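Local atomic coordinates of putative pyrazinamidase/nicotinamidase (Streptococcus mutans, PDB entry 3S2S), a protein that probably hydrolyses nicotinamide, and perhaps pyrazinamide, to the free acid and ammonia, as a zinc-binding member of the isochorismatase family. Residues T45-F48 / G53-T56; F48-G53 / D114-L119; K74-D77 / Y81-F84; K100-H105 / R138-F143. All blocks are in the same frame, centred on the assembly; numbering follows the deposited sequence.

Interaction 1: T45-F48 / G53-T56. With CAD (cacodylic acid), chain F.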
loop_
_atom_site.group_PDB
_atom_site.type_symbol
_atom_site.label_atom_id
_atom_site.label_comp_id
_atom_site.label_asym_id
_atom_site.label_seq_id
_atom_site.Cartn_x
_atom_site.Cartn_y
_atom_site.Cartn_z
ATOM N N THR A 45 27.020 -1.829 -1.220
ATOM C CA THR A 45 27.820 -0.615 -1.314
ATOM C C THR A 45 29.009 -0.625 -0.356
ATOM O O THR A 45 29.121 -1.465 0.549
ATOM C CB THR A 45 26.977 0.637 -0.989
ATOM O OG1 THR A 45 26.548 0.569 0.377
ATOM C CG2 THR A 45 25.753 0.755 -1.927
ATOM N N TYR A 46 29.901 0.337 -0.559
ATOM C CA TYR A 46 31.091 0.440 0.281
ATOM C C TYR A 46 30.799 0.464 1.776
ATOM O O TYR A 46 31.455 -0.237 2.555
ATOM C CB TYR A 46 31.932 1.644 -0.138
ATOM C CG TYR A 46 32.993 1.264 -1.149
ATOM C CD1 TYR A 46 32.649 0.893 -2.452
ATOM C CD2 TYR A 46 34.336 1.273 -0.801
ATOM C CE1 TYR A 46 33.614 0.529 -3.377
ATOM C CE2 TYR A 46 35.318 0.911 -1.725
ATOM C CZ TYR A 46 34.957 0.548 -3.007
ATOM O OH TYR A 46 35.943 0.193 -3.915
ATOM N N ASP A 47 29.818 1.254 2.207
ATOM C CA ASP A 47 29.538 1.303 3.647
ATOM C C ASP A 47 29.076 -0.016 4.258
ATOM O O ASP A 47 29.261 -0.245 5.457
ATOM C CB ASP A 47 28.546 2.418 3.996
ATOM C CG ASP A 47 29.233 3.757 4.202
ATOM O OD1 ASP A 47 30.459 3.765 4.487
ATOM O OD2 ASP A 47 28.556 4.785 4.062
ATOM N N PHE A 48 28.500 -0.895 3.443
ATOM C CA PHE A 48 28.044 -2.189 3.943
ATOM C C PHE A 48 29.021 -3.339 3.724
ATOM O O PHE A 48 28.821 -4.424 4.270
ATOM C CB PHE A 48 26.701 -2.560 3.317
ATOM C CG PHE A 48 25.558 -1.745 3.845
ATOM C CD1 PHE A 48 25.196 -1.824 5.180
ATOM C CD2 PHE A 48 24.849 -0.896 3.011
ATOM C CE1 PHE A 48 24.126 -1.066 5.677
ATOM C CE2 PHE A 48 23.781 -0.140 3.501
ATOM C CZ PHE A 48 23.433 -0.232 4.837
ATOM N N GLY A 53 34.090 0.618 5.617
ATOM C CA GLY A 53 32.693 1.024 5.517
ATOM C C GLY A 53 32.051 1.284 6.868
ATOM O O GLY A 53 32.311 0.576 7.847
ATOM N N LYS A 54 31.180 2.289 6.912
ATOM C CA LYS A 54 30.593 2.752 8.173
ATOM C C LYS A 54 29.682 1.755 8.902
ATOM O O LYS A 54 29.499 1.844 10.115
ATOM C CB LYS A 54 29.862 4.076 7.950
ATOM C CG LYS A 54 30.765 5.185 7.441
ATOM C CD LYS A 54 29.979 6.456 7.203
ATOM C CE LYS A 54 30.805 7.470 6.443
ATOM N NZ LYS A 54 29.996 8.659 6.101
ATOM N N LEU A 55 29.105 0.807 8.176
ATOM C CA LEU A 55 28.262 -0.202 8.804
ATOM C C LEU A 55 28.554 -1.521 8.132
ATOM O O LEU A 55 27.645 -2.259 7.731
ATOM C CB LEU A 55 26.782 0.159 8.639
ATOM C CG LEU A 55 25.810 -0.512 9.606
ATOM C CD1 LEU A 55 26.235 -0.285 11.056
ATOM C CD2 LEU A 55 24.408 0.014 9.371
ATOM N N THR A 56 29.840 -1.820 8.007
ATOM C CA THR A 56 30.248 -2.913 7.145
ATOM C C THR A 56 30.038 -4.297 7.759
ATOM O O THR A 56 30.281 -4.504 8.948
ATOM C CB THR A 56 31.724 -2.762 6.718
ATOM O OG1 THR A 56 32.061 -3.849 5.848
ATOM C CG2 THR A 56 32.647 -2.760 7.941
HETATM AS AS CAD F . 20.543 -3.635 5.254
HETATM C C1 CAD F . 21.946 -3.147 3.992
HETATM C C2 CAD F . 20.701 -2.598 6.932
HETATM O O1 CAD F . 20.393 -5.249 5.466
HETATM O O HOH W 1 28.285 7.406 4.019
#
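Asp47 of the short helix 46-49 binds the loop that turns back beside it, next to the cacodylate pocket of this isochorismatase-type alpha/beta fold. Two hydrogen bonds do the work. Lys54 N gives an almost straight one to Asp47 OD1 (2.9 Å, 175°), meeting the oxygen from above the carboxylate plane, and Leu55 N reaches Asp47 O at 2.9 Å. The same carboxylate lies across the aliphatic part of Lys54, with Asp47 OD1 3.3 Å from Lys54 CG; the extended lysine chain then runs past it, so the two charged ends are joined through a water instead of directly. That water donates to Asp47 OD2 and accepts from Lys54 NZ at 3.0 Å. Asp47 OD2 also receives Asn106 N, which fixes the carboxylate from a second loop.

Gly53 CA lies 3.4 Å from Tyr46 O in a CA-H...O contact, and a side chain here would point into the carbonyls of Tyr46 and Asp47. Beyond the polar grip, Leu55 lies beside Phe48 and points the same way, with Leu55 CD2 3.9 Å from Phe48 CE1. Phe48 CG stands anti to its own carbonyl carbon (chi1 -72°), which turns the ring toward the pocket, where it also meets the ring of the zinc ligand His105. Over the centre of one Phe48 face sits the cacodylate methyl C1, 3.3 Å above the ring plane.

Interaction 2: F48-G53 / D114-L119. With CAD (cacodylic acid), chain F.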
loop_
_atom_site.group_PDB
_atom_site.type_symbol
_atom_site.label_atom_id
_atom_site.label_comp_id
_atom_site.label_asym_id
_atom_site.label_seq_id
_atom_site.Cartn_x
_atom_site.Cartn_y
_atom_site.Cartn_z
ATOM N N PHE A 48 28.500 -0.895 3.443
ATOM C CA PHE A 48 28.044 -2.189 3.943
ATOM C C PHE A 48 29.021 -3.339 3.724
ATOM O O PHE A 48 28.821 -4.424 4.270
ATOM C CB PHE A 48 26.701 -2.560 3.317
ATOM C CG PHE A 48 25.558 -1.745 3.845
ATOM C CD1 PHE A 48 25.196 -1.824 5.180
ATOM C CD2 PHE A 48 24.849 -0.896 3.011
ATOM C CE1 PHE A 48 24.126 -1.066 5.677
ATOM C CE2 PHE A 48 23.781 -0.140 3.501
ATOM C CZ PHE A 48 23.433 -0.232 4.837
ATOM N N VAL A 49 30.057 -3.103 2.927
ATOM C CA VAL A 49 30.908 -4.191 2.455
ATOM C C VAL A 49 32.399 -3.958 2.723
ATOM O O VAL A 49 33.106 -4.879 3.137
ATOM C CB VAL A 49 30.691 -4.450 0.952
ATOM C CG1 VAL A 49 31.502 -5.677 0.474
ATOM C CG2 VAL A 49 29.175 -4.632 0.661
ATOM N N ALA A 50 32.866 -2.738 2.474
ATOM C CA ALA A 50 34.305 -2.451 2.486
ATOM C C ALA A 50 34.909 -2.527 3.886
ATOM O O ALA A 50 34.226 -2.364 4.893
ATOM C CB ALA A 50 34.578 -1.088 1.850
ATOM N N ASP A 51 36.209 -2.802 3.955
ATOM C CA ASP A 51 36.879 -2.773 5.242
ATOM C C ASP A 51 36.579 -1.489 6.031
ATOM O O ASP A 51 36.305 -1.542 7.225
ATOM C CB ASP A 51 38.395 -2.936 5.060
ATOM C CG ASP A 51 38.799 -4.367 4.744
ATOM O OD1 ASP A 51 38.002 -5.296 5.007
ATOM O OD2 ASP A 51 39.932 -4.567 4.247
ATOM N N ASP A 52 36.627 -0.338 5.367
ATOM C CA ASP A 52 36.471 0.938 6.072
ATOM C C ASP A 52 35.024 1.460 6.058
ATOM O O ASP A 52 34.765 2.600 6.440
ATOM C CB ASP A 52 37.428 1.989 5.506
ATOM C CG ASP A 52 37.230 2.216 4.018
ATOM O OD1 ASP A 52 36.487 1.436 3.380
ATOM O OD2 ASP A 52 37.818 3.179 3.484
ATOM N N GLY A 53 34.090 0.618 5.617
ATOM C CA GLY A 53 32.693 1.024 5.517
ATOM C C GLY A 53 32.051 1.284 6.868
ATOM O O GLY A 53 32.311 0.576 7.847
ATOM N N ASP A 114 28.844 4.175 -3.020
ATOM C CA ASP A 114 29.398 3.553 -4.223
ATOM C C ASP A 114 29.159 2.050 -4.164
ATOM O O ASP A 114 29.324 1.457 -3.108
ATOM C CB ASP A 114 30.909 3.762 -4.311
ATOM C CG ASP A 114 31.299 5.184 -4.681
ATOM O OD1 ASP A 114 30.424 5.975 -5.079
ATOM O OD2 ASP A 114 32.504 5.496 -4.577
ATOM N N LEU A 115 28.811 1.442 -5.296
ATOM C CA LEU A 115 28.732 -0.014 -5.375
ATOM C C LEU A 115 30.117 -0.646 -5.190
ATOM O O LEU A 115 31.139 -0.089 -5.629
ATOM C CB LEU A 115 28.148 -0.440 -6.719
ATOM C CG LEU A 115 26.685 -0.053 -6.922
ATOM C CD1 LEU A 115 26.294 -0.189 -8.389
ATOM C CD2 LEU A 115 25.847 -0.961 -6.020
ATOM N N TYR A 116 30.152 -1.812 -4.549
ATOM C CA TYR A 116 31.423 -2.469 -4.240
ATOM C C TYR A 116 31.740 -3.552 -5.263
ATOM O O TYR A 116 30.846 -4.279 -5.699
ATOM C CB TYR A 116 31.348 -3.057 -2.834
ATOM C CG TYR A 116 32.655 -3.586 -2.321
ATOM C CD1 TYR A 116 33.523 -2.761 -1.626
ATOM C CD2 TYR A 116 33.020 -4.908 -2.534
ATOM C CE1 TYR A 116 34.730 -3.241 -1.144
ATOM C CE2 TYR A 116 34.209 -5.400 -2.041
ATOM C CZ TYR A 116 35.064 -4.559 -1.359
ATOM O OH TYR A 116 36.270 -5.051 -0.880
ATOM N N GLY A 117 33.005 -3.643 -5.674
ATOM C CA GLY A 117 33.394 -4.658 -6.641
ATOM C C GLY A 117 32.979 -4.376 -8.080
ATOM O O GLY A 117 32.729 -3.231 -8.462
ATOM N N ALA A 118 32.905 -5.429 -8.884
ATOM C CA ALA A 118 32.646 -5.281 -10.313
ATOM C C ALA A 118 31.221 -4.834 -10.611
ATOM O O ALA A 118 30.924 -4.428 -11.726
ATOM C CB ALA A 118 32.955 -6.569 -11.049
ATOM N N LEU A 119 30.345 -4.907 -9.613
ATOM C CA LEU A 119 28.984 -4.417 -9.769
ATOM C C LEU A 119 29.017 -2.929 -10.120
ATOM O O LEU A 119 28.190 -2.437 -10.880
ATOM C CB LEU A 119 28.236 -4.652 -8.455
ATOM C CG LEU A 119 26.761 -4.985 -8.367
ATOM C CD1 LEU A 119 26.291 -6.036 -9.387
ATOM C CD2 LEU A 119 26.474 -5.416 -6.924
HETATM AS AS CAD F . 20.543 -3.635 5.254
HETATM C C1 CAD F . 21.946 -3.147 3.992
HETATM C C2 CAD F . 20.701 -2.598 6.932
HETATM O O1 CAD F . 20.393 -5.249 5.466
HETATM O O HOH W 2 37.571 -3.460 1.486
#
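Val49, the last residue of helix 46-49, and Ala50 just beyond it pack against Tyr116 of the long loop that precedes helix 119-125. The direct contact is apolar. Val49 places CG1 over one face of the Tyr116 ring in a CH-pi contact, 3.7 Å from the ring centroid and 20° off the ring normal. The methyl is displaced toward the rim, where its closest ring atom is Tyr116 CD2, 3.5 Å from Val49 CG1. This branch is directed at the tyrosine by a first torsion of -175°, which sets CG1 opposite the valine backbone N. Ala50 makes a smaller contact: its CB comes obliquely to the ring, 3.7 Å from Tyr116 CE1.

Polar contact is made through solvent. One water accepts from Asp51 N at 2.9 Å and lies 3.1 Å from Tyr116 OH in a hydrogen bond, tying the phenol end of the ring to the turn beyond the helix. That turn is a type I beta turn from Ala50 to Gly53, closed by the bond from Gly53 N to Ala50 O (3.1 Å). It brings the chain round directly after the helix, while Gln62 NE2 binds both Val49 O and Asp51 OD1.

The packing joins the end of helix 46-49 and the turn after it to the loop before helix 119-125. Tyr116 also meets the ring of Tyr46 on helix 46-49 and touches Gln62 of helix 59-62 and Ser65 of helix 65-77; farther along its segment, Leu115 and Leu119 pack on Phe84 of strand 81-87.

Interaction 3: K74-D77 / Y81-F84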
loop_
_atom_site.group_PDB
_atom_site.type_symbol
_atom_site.label_atom_id
_atom_site.label_comp_id
_atom_site.label_asym_id
_atom_site.label_seq_id
_atom_site.Cartn_x
_atom_site.Cartn_y
_atom_site.Cartn_z
ATOM N N LYS A 74 24.694 -12.090 -15.629
ATOM C CA LYS A 74 23.953 -13.191 -16.245
ATOM C C LYS A 74 22.474 -12.885 -16.363
ATOM O O LYS A 74 21.864 -13.117 -17.409
ATOM C CB LYS A 74 24.165 -14.511 -15.515
ATOM C CG LYS A 74 23.284 -15.616 -16.070
ATOM C CD LYS A 74 23.806 -16.997 -15.733
ATOM C CE LYS A 74 23.062 -18.058 -16.533
ATOM N NZ LYS A 74 23.720 -19.393 -16.456
ATOM N N ALA A 75 21.893 -12.348 -15.294
ATOM C CA ALA A 75 20.474 -11.993 -15.330
ATOM C C ALA A 75 20.242 -11.013 -16.461
ATOM O O ALA A 75 19.283 -11.151 -17.227
ATOM C CB ALA A 75 20.040 -11.379 -14.010
ATOM N N TYR A 76 21.137 -10.034 -16.582
ATOM C CA TYR A 76 21.005 -9.023 -17.623
ATOM C C TYR A 76 21.118 -9.651 -19.014
ATOM O O TYR A 76 20.330 -9.329 -19.907
ATOM C CB TYR A 76 22.036 -7.916 -17.461
ATOM C CG TYR A 76 21.999 -6.904 -18.580
ATOM C CD1 TYR A 76 21.114 -5.826 -18.539
ATOM C CD2 TYR A 76 22.825 -7.037 -19.690
ATOM C CE1 TYR A 76 21.070 -4.892 -19.565
ATOM C CE2 TYR A 76 22.781 -6.113 -20.720
ATOM C CZ TYR A 76 21.901 -5.046 -20.647
ATOM O OH TYR A 76 21.853 -4.122 -21.660
ATOM N N ASP A 77 22.083 -10.551 -19.182
ATOM C CA ASP A 77 22.265 -11.275 -20.451
ATOM C C ASP A 77 21.032 -12.110 -20.791
ATOM O O ASP A 77 20.706 -12.305 -21.966
ATOM C CB ASP A 77 23.494 -12.187 -20.402
ATOM C CG ASP A 77 24.804 -11.418 -20.378
ATOM O OD1 ASP A 77 24.801 -10.187 -20.610
ATOM O OD2 ASP A 77 25.854 -12.066 -20.135
ATOM N N TYR A 81 15.279 -7.514 -15.975
ATOM C CA TYR A 81 15.434 -6.140 -15.508
ATOM C C TYR A 81 16.321 -6.157 -14.277
ATOM O O TYR A 81 16.278 -7.119 -13.496
ATOM C CB TYR A 81 14.055 -5.578 -15.151
ATOM C CG TYR A 81 13.128 -5.618 -16.357
ATOM C CD1 TYR A 81 13.233 -4.654 -17.363
ATOM C CD2 TYR A 81 12.181 -6.615 -16.493
ATOM C CE1 TYR A 81 12.409 -4.693 -18.471
ATOM C CE2 TYR A 81 11.342 -6.657 -17.599
ATOM C CZ TYR A 81 11.469 -5.690 -18.577
ATOM O OH TYR A 81 10.646 -5.726 -19.670
ATOM N N ILE A 82 17.114 -5.102 -14.095
ATOM C CA ILE A 82 18.043 -5.036 -12.966
ATOM C C ILE A 82 17.750 -3.791 -12.153
ATOM O O ILE A 82 17.737 -2.692 -12.711
ATOM C CB ILE A 82 19.505 -4.910 -13.448
ATOM C CG1 ILE A 82 19.868 -5.973 -14.502
ATOM C CG2 ILE A 82 20.469 -4.924 -12.238
ATOM C CD1 ILE A 82 19.803 -7.427 -14.008
ATOM N N PHE A 83 17.481 -3.954 -10.855
ATOM C CA PHE A 83 17.151 -2.814 -9.988
ATOM C C PHE A 83 18.153 -2.707 -8.849
ATOM O O PHE A 83 18.201 -3.585 -7.980
ATOM C CB PHE A 83 15.754 -2.983 -9.380
ATOM C CG PHE A 83 14.639 -2.861 -10.381
ATOM C CD1 PHE A 83 13.980 -1.642 -10.542
ATOM C CD2 PHE A 83 14.255 -3.945 -11.166
ATOM C CE1 PHE A 83 12.948 -1.499 -11.471
ATOM C CE2 PHE A 83 13.210 -3.808 -12.095
ATOM C CZ PHE A 83 12.565 -2.596 -12.245
ATOM N N PHE A 84 18.956 -1.647 -8.854
ATOM C CA PHE A 84 19.830 -1.342 -7.717
ATOM C C PHE A 84 19.020 -0.555 -6.695
ATOM O O PHE A 84 18.587 0.562 -6.974
ATOM C CB PHE A 84 21.070 -0.557 -8.167
ATOM C CG PHE A 84 21.997 -1.377 -9.030
ATOM C CD1 PHE A 84 22.978 -2.151 -8.449
ATOM C CD2 PHE A 84 21.853 -1.395 -10.407
ATOM C CE1 PHE A 84 23.813 -2.924 -9.217
ATOM C CE2 PHE A 84 22.688 -2.171 -11.199
ATOM C CZ PHE A 84 23.688 -2.933 -10.591
#
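Ile82 holds CG1 anti to its carbonyl carbon (chi1 -51°), and a second torsion of -63° bends CD1 toward the last turn of helix 65-77; on the helix, Tyr76 has CG opposite its backbone N (chi1 176°), which turns the ring until its edge lies beside Ile82 CG1, near the ring plane. The tip of Ile82 settles against the helix between two consecutive residues, whose CB atoms face it from their places on the helix. Ile82 CD1 lies 4.0 Å from Ala75 CB and 4.1 Å from Tyr76 CB, and it also approaches the main chain, 3.9 Å from Tyr76 N. The side-chain contact is apolar and modest in size, burying 112 Å² in all.

The phenol of Tyr76 looks elsewhere for its polar partner: OH is hydrogen-bonded to Asp129 OD1, while the ring makes a cation-pi contact with Arg131 and an edge-to-face one with His126. These contacts tie the same side chain to the chain leading into strand 132-137.

Strand 37-42, helix 65-77 and strand 81-87 form a beta-alpha-beta crossover between parallel neighbours, and the contact packs the end of the helix on the sheet, away from the zinc site. Strand 81-87 runs between strands 37-42 and 132-137; Leu39 of the former touches both Ala75 and Ile82, and Val132 of the latter touches Tyr76.

Interaction 4: K100-H105 / R138-F143. With ZN (zinc ion), chain E.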
loop_
_atom_site.group_PDB
_atom_site.type_symbol
_atom_site.label_atom_id
_atom_site.label_comp_id
_atom_site.label_asym_id
_atom_site.label_seq_id
_atom_site.Cartn_x
_atom_site.Cartn_y
_atom_site.Cartn_z
ATOM N N LYS A 100 18.485 6.545 15.338
ATOM C CA LYS A 100 18.830 6.176 16.706
ATOM C C LYS A 100 19.453 4.788 16.810
ATOM O O LYS A 100 20.029 4.441 17.837
ATOM C CB LYS A 100 17.581 6.201 17.593
ATOM C CG LYS A 100 17.041 7.584 17.900
ATOM C CD LYS A 100 15.787 7.509 18.778
ATOM C CE LYS A 100 14.561 7.006 18.007
ATOM N NZ LYS A 100 14.632 5.561 17.624
ATOM N N LEU A 101 19.325 3.992 15.757
ATOM C CA LEU A 101 19.613 2.563 15.845
ATOM C C LEU A 101 20.991 2.192 15.306
ATOM O O LEU A 101 21.586 1.197 15.737
ATOM C CB LEU A 101 18.541 1.763 15.093
ATOM C CG LEU A 101 17.110 1.793 15.625
ATOM C CD1 LEU A 101 16.202 0.959 14.714
ATOM C CD2 LEU A 101 17.082 1.248 17.034
ATOM N N PHE A 102 21.483 2.980 14.354
ATOM C CA PHE A 102 22.739 2.664 13.682
ATOM C C PHE A 102 23.552 3.916 13.413
ATOM O O PHE A 102 22.997 5.008 13.262
ATOM C CB PHE A 102 22.461 1.967 12.350
ATOM C CG PHE A 102 21.771 0.638 12.488
ATOM C CD1 PHE A 102 22.430 -0.447 13.034
ATOM C CD2 PHE A 102 20.474 0.464 12.044
ATOM C CE1 PHE A 102 21.798 -1.669 13.149
ATOM C CE2 PHE A 102 19.842 -0.752 12.160
ATOM C CZ PHE A 102 20.493 -1.816 12.713
ATOM N N PRO A 103 24.877 3.759 13.332
ATOM C CA PRO A 103 25.744 4.879 12.975
ATOM C C PRO A 103 25.365 5.356 11.586
ATOM O O PRO A 103 24.822 4.568 10.805
ATOM C CB PRO A 103 27.145 4.245 12.911
ATOM C CG PRO A 103 27.034 2.935 13.573
ATOM C CD PRO A 103 25.613 2.493 13.465
ATOM N N PRO A 104 25.667 6.616 11.263
ATOM C CA PRO A 104 25.435 7.119 9.909
ATOM C C PRO A 104 26.059 6.181 8.891
ATOM O O PRO A 104 27.166 5.684 9.116
ATOM C CB PRO A 104 26.183 8.453 9.898
ATOM C CG PRO A 104 26.261 8.852 11.329
ATOM C CD PRO A 104 26.398 7.582 12.099
ATOM N N HIS A 105 25.356 5.929 7.795
ATOM C CA HIS A 105 25.838 5.009 6.771
ATOM C C HIS A 105 25.129 5.350 5.475
ATOM O O HIS A 105 23.994 5.842 5.506
ATOM C CB HIS A 105 25.540 3.567 7.170
ATOM C CG HIS A 105 24.081 3.284 7.351
ATOM N ND1 HIS A 105 23.427 3.503 8.541
ATOM C CD2 HIS A 105 23.156 2.794 6.493
ATOM C CE1 HIS A 105 22.154 3.167 8.408
ATOM N NE2 HIS A 105 21.963 2.738 7.173
ATOM N N ARG A 138 14.956 4.494 1.855
ATOM C CA ARG A 138 15.246 4.944 3.211
ATOM C C ARG A 138 14.926 3.915 4.276
ATOM O O ARG A 138 15.378 4.045 5.403
ATOM C CB ARG A 138 14.483 6.243 3.527
ATOM C CG ARG A 138 15.001 7.430 2.734
ATOM C CD ARG A 138 14.173 8.684 2.990
ATOM N NE ARG A 138 14.321 9.200 4.346
ATOM C CZ ARG A 138 13.417 9.044 5.310
ATOM N NH1 ARG A 138 12.290 8.346 5.085
ATOM N NH2 ARG A 138 13.640 9.569 6.503
ATOM N N HIS A 139 14.095 2.923 3.936
ATOM C CA HIS A 139 13.827 1.824 4.863
ATOM C C HIS A 139 14.600 0.610 4.406
ATOM O O HIS A 139 15.269 0.637 3.371
ATOM C CB HIS A 139 12.325 1.480 4.922
ATOM C CG HIS A 139 11.499 2.520 5.613
ATOM N ND1 HIS A 139 10.133 2.619 5.435
ATOM C CD2 HIS A 139 11.841 3.510 6.469
ATOM C CE1 HIS A 139 9.667 3.620 6.168
ATOM N NE2 HIS A 139 10.681 4.171 6.815
ATOM N N TYR A 140 14.485 -0.480 5.148
ATOM C CA TYR A 140 15.271 -1.662 4.807
ATOM C C TYR A 140 14.766 -2.347 3.528
ATOM O O TYR A 140 15.541 -2.672 2.608
ATOM C CB TYR A 140 15.226 -2.628 5.991
ATOM C CG TYR A 140 15.624 -1.991 7.313
ATOM C CD1 TYR A 140 16.932 -1.552 7.535
ATOM C CD2 TYR A 140 14.704 -1.880 8.357
ATOM C CE1 TYR A 140 17.291 -0.988 8.757
ATOM C CE2 TYR A 140 15.058 -1.320 9.570
ATOM C CZ TYR A 140 16.355 -0.888 9.771
ATOM O OH TYR A 140 16.692 -0.331 10.991
ATOM N N SER A 141 13.443 -2.500 3.430
ATOM C CA SER A 141 12.848 -3.064 2.226
ATOM C C SER A 141 12.982 -2.167 0.986
ATOM O O SER A 141 12.730 -0.968 1.033
ATOM C CB SER A 141 11.353 -3.316 2.458
ATOM O OG SER A 141 10.721 -3.669 1.231
ATOM N N ALA A 142 13.318 -2.787 -0.134
ATOM C CA ALA A 142 13.443 -2.073 -1.402
ATOM C C ALA A 142 12.093 -1.536 -1.901
ATOM O O ALA A 142 12.066 -0.701 -2.799
ATOM C CB ALA A 142 14.022 -3.008 -2.446
ATOM N N PHE A 143 10.998 -2.038 -1.345
ATOM C CA PHE A 143 9.656 -1.638 -1.786
ATOM C C PHE A 143 9.142 -0.427 -1.024
ATOM O O PHE A 143 8.259 0.282 -1.509
ATOM C CB PHE A 143 8.640 -2.782 -1.608
ATOM C CG PHE A 143 8.814 -3.915 -2.587
ATOM C CD1 PHE A 143 8.216 -3.845 -3.862
ATOM C CD2 PHE A 143 9.583 -5.026 -2.261
ATOM C CE1 PHE A 143 8.372 -4.894 -4.774
ATOM C CE2 PHE A 143 9.757 -6.076 -3.185
ATOM C CZ PHE A 143 9.144 -6.002 -4.439
HETATM ZN ZN ZN E . 19.921 2.369 6.460
HETATM O O HOH W 3 20.148 0.281 6.882
HETATM O O HOH W 4 17.883 1.770 5.704
#
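Leu101 and Phe102 of the zinc-binding loop meet the phenol end of Tyr140, a residue of the cacodylate pocket in this isochorismatase-family fold. Leu101 crosses Tyr140 at about a right angle and brings CD1 to 4.0 Å from Tyr140 OH. Phe102 comes closer, its CE2 3.4 Å from the same Tyr140 OH, and the hydroxyl oxygen lies at the edge of the Phe102 ring, in its plane. The two aromatic side chains cross obliquely; Phe102 CE2 is 4.2 Å from Tyr140 CZ.

Next, Pro103 O positions the metal ligand: it accepts an almost straight hydrogen bond from His105 ND1 (2.9 Å, 173°), in the imidazole plane. This fixes the rotation of the ring and leaves His105 NE2 to bind zinc at 2.2 Å. A first torsion of 60° sets His105 CG between backbone N and carbonyl carbon, swinging the ring to the metal. Two waters at 2.1 and 2.2 Å from zinc, with Asp87, His89 and Glu98, complete the six ligands.

The hydroxyl of Tyr140 is held from outside the chain, by a hydrogen bond to Val210 O of a third subunit; that subunit also packs Val210 on Leu101 and Asn209 on Phe102. Within the chain, Tyr140 lies in the loop between strand 132-137 and helix 148-154 and touches Ile169 and Cys170 of helix 167-180.

Interactions 1 and 2 both use helix 46-49, yet interaction 1 is mainly polar and partly buried, whereas interaction 2 is a buried methyl-on-ring contact with one bridging water. Interaction 3 is also buried and purely apolar, as expected where a helix covers the sheet; interactions 2 and 3 touch through strand 81-87. Interaction 4, partly buried, joins the zinc site to a subunit interface. Interactions 1 and 4 border one pocket: Phe48 CZ lies 3.5 Å from His105 CD2, and Leu55 packs on Pro103 and His105. The centres of interactions 3 and 4 are about 24 Å apart, on opposite sides of the chain's centre.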